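Local coordinates for protein LAE5 (Uncultured bacterium, PDB 5JD3) that probably hydrolyses carboxylic esters, as an esterase of the GDSL-like lipase/acylhydrolase family, at residues C189-Y201 with A220-T233. Sequence-based numbering, arbitrary orientation.
Sequences CLLVDVQGAFDRY and AGHQVIANAFLAAT
Strand 190-192 and helix 194-201 both lie against helix 220-232, which runs roughly antiparallel to the strand at 150°, with the two axes 8.3 Å apart at their closest. No hydrogen bond crosses; the contact is largely apolar. V192 points both methyls at the helix. Its CG1, anti to the backbone N (chi1 177°), sits 3.5 Å from A228 C, while CG2 reaches A232 CB at 3.7 Å. L190 CD2 packs at the helix C-terminal end, against A232 O and T233 CG2. At the other end V224 divides its two methyls between neighbouring partners. CG1 lies over one face of the F198 ring, 4.0 Å from its centroid, in a CH-pi contact, and also touches A197 CB. CG2 meets Y201 CD1 at 3.7 Å. The far end of the F198 ring, CZ, comes 3.7 Å from I225 CG1. Between these groups A197 CB and A228 CB meet at 3.8 Å, where the helix axes come within 9.0 Å. D193 caps helix 194-201: its OD2 accepts from G196 N and also pairs with R181. The arrangement is that of a three-layer alpha/beta/alpha fold, as in GDSL hydrolases: the last helix packs on one face of the parallel sheet at its edge strand, and against the short helix that follows that strand.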
# COMPACT_ATOMS: atom_id res chain seq x y z
N CYS A 189 3.05 12.72 6.96
CA CYS A 189 2.60 11.92 5.83
C CYS A 189 1.09 11.78 5.83
O CYS A 189 0.45 11.85 6.88
CB CYS A 189 3.25 10.54 5.85
SG CYS A 189 5.05 10.57 5.93
N LEU A 190 0.52 11.58 4.64
CA LEU A 190 -0.90 11.28 4.52
C LEU A 190 -1.11 9.80 4.81
O LEU A 190 -0.43 8.95 4.24
CB LEU A 190 -1.41 11.64 3.13
CG LEU A 190 -2.88 11.33 2.83
CD1 LEU A 190 -3.79 12.01 3.83
CD2 LEU A 190 -3.23 11.74 1.41
N LEU A 191 -2.05 9.49 5.70
CA LEU A 191 -2.32 8.10 6.03
C LEU A 191 -3.66 7.63 5.49
O LEU A 191 -4.70 8.22 5.80
CB LEU A 191 -2.26 7.87 7.54
CG LEU A 191 -2.47 6.40 7.90
CD1 LEU A 191 -1.32 5.89 8.75
CD2 LEU A 191 -3.80 6.18 8.62
N VAL A 192 -3.63 6.58 4.69
CA VAL A 192 -4.85 5.96 4.18
C VAL A 192 -5.24 4.78 5.06
O VAL A 192 -4.49 3.81 5.18
CB VAL A 192 -4.69 5.49 2.73
CG1 VAL A 192 -5.95 4.78 2.26
CG2 VAL A 192 -4.36 6.66 1.83
N ASP A 193 -6.41 4.87 5.68
CA ASP A 193 -6.90 3.81 6.55
C ASP A 193 -7.60 2.72 5.73
O ASP A 193 -8.82 2.69 5.64
CB ASP A 193 -7.85 4.37 7.61
CG ASP A 193 -8.30 3.32 8.61
OD1 ASP A 193 -9.37 3.50 9.22
OD2 ASP A 193 -7.58 2.31 8.78
N VAL A 194 -6.80 1.85 5.13
CA VAL A 194 -7.32 0.74 4.33
C VAL A 194 -8.05 -0.27 5.20
O VAL A 194 -9.10 -0.78 4.81
CB VAL A 194 -6.18 0.03 3.57
CG1 VAL A 194 -6.75 -1.08 2.69
CG2 VAL A 194 -5.39 1.03 2.73
N GLN A 195 -7.50 -0.55 6.37
CA GLN A 195 -8.10 -1.49 7.32
C GLN A 195 -9.51 -1.04 7.71
O GLN A 195 -10.43 -1.85 7.74
CB GLN A 195 -7.23 -1.63 8.57
CG GLN A 195 -7.80 -2.57 9.62
CD GLN A 195 -7.86 -4.01 9.14
OE1 GLN A 195 -6.85 -4.71 9.11
NE2 GLN A 195 -9.05 -4.46 8.76
N GLY A 196 -9.65 0.24 8.00
CA GLY A 196 -10.95 0.80 8.34
C GLY A 196 -11.92 0.70 7.19
O GLY A 196 -13.12 0.46 7.40
N ALA A 197 -11.42 0.87 5.97
CA ALA A 197 -12.24 0.75 4.78
C ALA A 197 -12.80 -0.66 4.65
O ALA A 197 -13.97 -0.85 4.32
CB ALA A 197 -11.43 1.11 3.54
N PHE A 198 -11.96 -1.66 4.92
CA PHE A 198 -12.40 -3.05 4.90
C PHE A 198 -13.39 -3.31 6.03
O PHE A 198 -14.36 -4.05 5.86
CB PHE A 198 -11.21 -4.00 5.01
CG PHE A 198 -10.56 -4.30 3.69
CD1 PHE A 198 -11.26 -4.94 2.68
CD2 PHE A 198 -9.23 -3.96 3.46
CE1 PHE A 198 -10.66 -5.22 1.47
CE2 PHE A 198 -8.63 -4.23 2.24
CZ PHE A 198 -9.35 -4.87 1.25
N ASP A 199 -13.15 -2.70 7.19
CA ASP A 199 -14.03 -2.86 8.34
C ASP A 199 -15.44 -2.37 8.05
O ASP A 199 -16.42 -2.92 8.55
CB ASP A 199 -13.47 -2.13 9.56
CG ASP A 199 -12.24 -2.81 10.14
OD1 ASP A 199 -11.90 -3.92 9.67
OD2 ASP A 199 -11.62 -2.24 11.06
N ARG A 200 -15.54 -1.32 7.24
CA ARG A 200 -16.84 -0.79 6.83
C ARG A 200 -17.53 -1.75 5.86
O ARG A 200 -18.73 -1.99 5.96
CB ARG A 200 -16.69 0.59 6.20
CG ARG A 200 -16.79 1.74 7.19
CD ARG A 200 -16.36 3.05 6.56
NE ARG A 200 -14.92 3.25 6.65
CZ ARG A 200 -14.19 3.84 5.70
NH1 ARG A 200 -12.88 3.98 5.87
NH2 ARG A 200 -14.77 4.28 4.59
N TYR A 201 -16.75 -2.29 4.93
CA TYR A 201 -17.26 -3.26 3.96
C TYR A 201 -17.77 -4.51 4.66
O TYR A 201 -18.82 -5.05 4.31
CB TYR A 201 -16.18 -3.62 2.95
CG TYR A 201 -16.67 -4.47 1.79
CD1 TYR A 201 -17.03 -3.88 0.58
CD2 TYR A 201 -16.77 -5.85 1.90
CE1 TYR A 201 -17.47 -4.65 -0.48
CE2 TYR A 201 -17.22 -6.62 0.85
CZ TYR A 201 -17.57 -6.02 -0.34
OH TYR A 201 -18.01 -6.79 -1.39
N ALA A 220 -13.32 -6.45 -6.29
CA ALA A 220 -14.12 -5.65 -5.37
C ALA A 220 -13.30 -5.22 -4.16
O ALA A 220 -13.41 -4.09 -3.69
CB ALA A 220 -15.35 -6.43 -4.93
N GLY A 221 -12.48 -6.14 -3.65
CA GLY A 221 -11.62 -5.85 -2.52
C GLY A 221 -10.57 -4.82 -2.85
O GLY A 221 -10.26 -3.95 -2.04
N HIS A 222 -10.01 -4.91 -4.05
CA HIS A 222 -9.03 -3.94 -4.51
C HIS A 222 -9.67 -2.57 -4.72
O HIS A 222 -9.02 -1.54 -4.57
CB HIS A 222 -8.36 -4.41 -5.80
CG HIS A 222 -7.28 -5.43 -5.59
ND1 HIS A 222 -6.00 -5.09 -5.22
CD2 HIS A 222 -7.30 -6.78 -5.70
CE1 HIS A 222 -5.27 -6.19 -5.11
NE2 HIS A 222 -6.03 -7.23 -5.39
N GLN A 223 -10.96 -2.57 -5.07
CA GLN A 223 -11.69 -1.33 -5.24
C GLN A 223 -11.89 -0.65 -3.89
O GLN A 223 -11.91 0.58 -3.80
CB GLN A 223 -13.04 -1.58 -5.92
CG GLN A 223 -13.75 -0.32 -6.39
CD GLN A 223 -13.06 0.34 -7.56
OE1 GLN A 223 -13.07 -0.18 -8.68
NE2 GLN A 223 -12.46 1.50 -7.32
N VAL A 224 -12.04 -1.46 -2.85
CA VAL A 224 -12.12 -0.94 -1.49
C VAL A 224 -10.83 -0.23 -1.12
O VAL A 224 -10.84 0.87 -0.57
CB VAL A 224 -12.40 -2.07 -0.47
CG1 VAL A 224 -12.15 -1.59 0.96
CG2 VAL A 224 -13.82 -2.60 -0.63
N ILE A 225 -9.70 -0.86 -1.45
CA ILE A 225 -8.39 -0.28 -1.21
C ILE A 225 -8.21 1.01 -2.01
O ILE A 225 -7.75 2.02 -1.48
CB ILE A 225 -7.26 -1.26 -1.58
CG1 ILE A 225 -7.36 -2.53 -0.74
CG2 ILE A 225 -5.90 -0.61 -1.40
CD1 ILE A 225 -6.33 -3.58 -1.08
N ALA A 226 -8.58 0.95 -3.29
CA ALA A 226 -8.43 2.09 -4.18
C ALA A 226 -9.28 3.28 -3.74
O ALA A 226 -8.83 4.42 -3.78
CB ALA A 226 -8.78 1.69 -5.61
N ASN A 227 -10.51 3.00 -3.32
CA ASN A 227 -11.43 4.05 -2.91
C ASN A 227 -11.02 4.73 -1.60
O ASN A 227 -11.30 5.91 -1.39
CB ASN A 227 -12.85 3.50 -2.78
CG ASN A 227 -13.50 3.24 -4.12
OD1 ASN A 227 -12.87 3.42 -5.17
ND2 ASN A 227 -14.76 2.82 -4.10
N ALA A 228 -10.34 3.98 -0.74
CA ALA A 228 -9.81 4.55 0.49
C ALA A 228 -8.70 5.55 0.16
O ALA A 228 -8.61 6.62 0.76
CB ALA A 228 -9.29 3.45 1.41
N PHE A 229 -7.87 5.17 -0.80
CA PHE A 229 -6.78 6.02 -1.28
C PHE A 229 -7.33 7.30 -1.91
O PHE A 229 -6.87 8.40 -1.59
CB PHE A 229 -5.93 5.25 -2.29
CG PHE A 229 -4.74 6.03 -2.81
CD1 PHE A 229 -3.49 5.88 -2.23
CD2 PHE A 229 -4.87 6.88 -3.90
CE1 PHE A 229 -2.40 6.57 -2.71
CE2 PHE A 229 -3.78 7.58 -4.38
CZ PHE A 229 -2.55 7.43 -3.78
N LEU A 230 -8.30 7.14 -2.81
CA LEU A 230 -8.89 8.27 -3.52
C LEU A 230 -9.58 9.25 -2.59
O LEU A 230 -9.46 10.46 -2.74
CB LEU A 230 -9.88 7.76 -4.57
CG LEU A 230 -9.28 6.97 -5.73
CD1 LEU A 230 -10.36 6.22 -6.49
CD2 LEU A 230 -8.50 7.89 -6.66
N ALA A 231 -10.31 8.71 -1.61
CA ALA A 231 -11.02 9.54 -0.64
C ALA A 231 -10.04 10.34 0.21
O ALA A 231 -10.27 11.52 0.48
CB ALA A 231 -11.90 8.67 0.25
N ALA A 232 -8.95 9.70 0.62
CA ALA A 232 -7.93 10.36 1.44
C ALA A 232 -7.21 11.45 0.65
O ALA A 232 -6.73 12.42 1.23
CB ALA A 232 -6.94 9.33 1.96
N THR A 233 -7.13 11.27 -0.66
CA THR A 233 -6.48 12.25 -1.53
C THR A 233 -7.51 13.16 -2.20
O THR A 233 -7.18 13.95 -3.08
CB THR A 233 -5.62 11.57 -2.60
OG1 THR A 233 -6.44 10.72 -3.41
CG2 THR A 233 -4.52 10.74 -1.96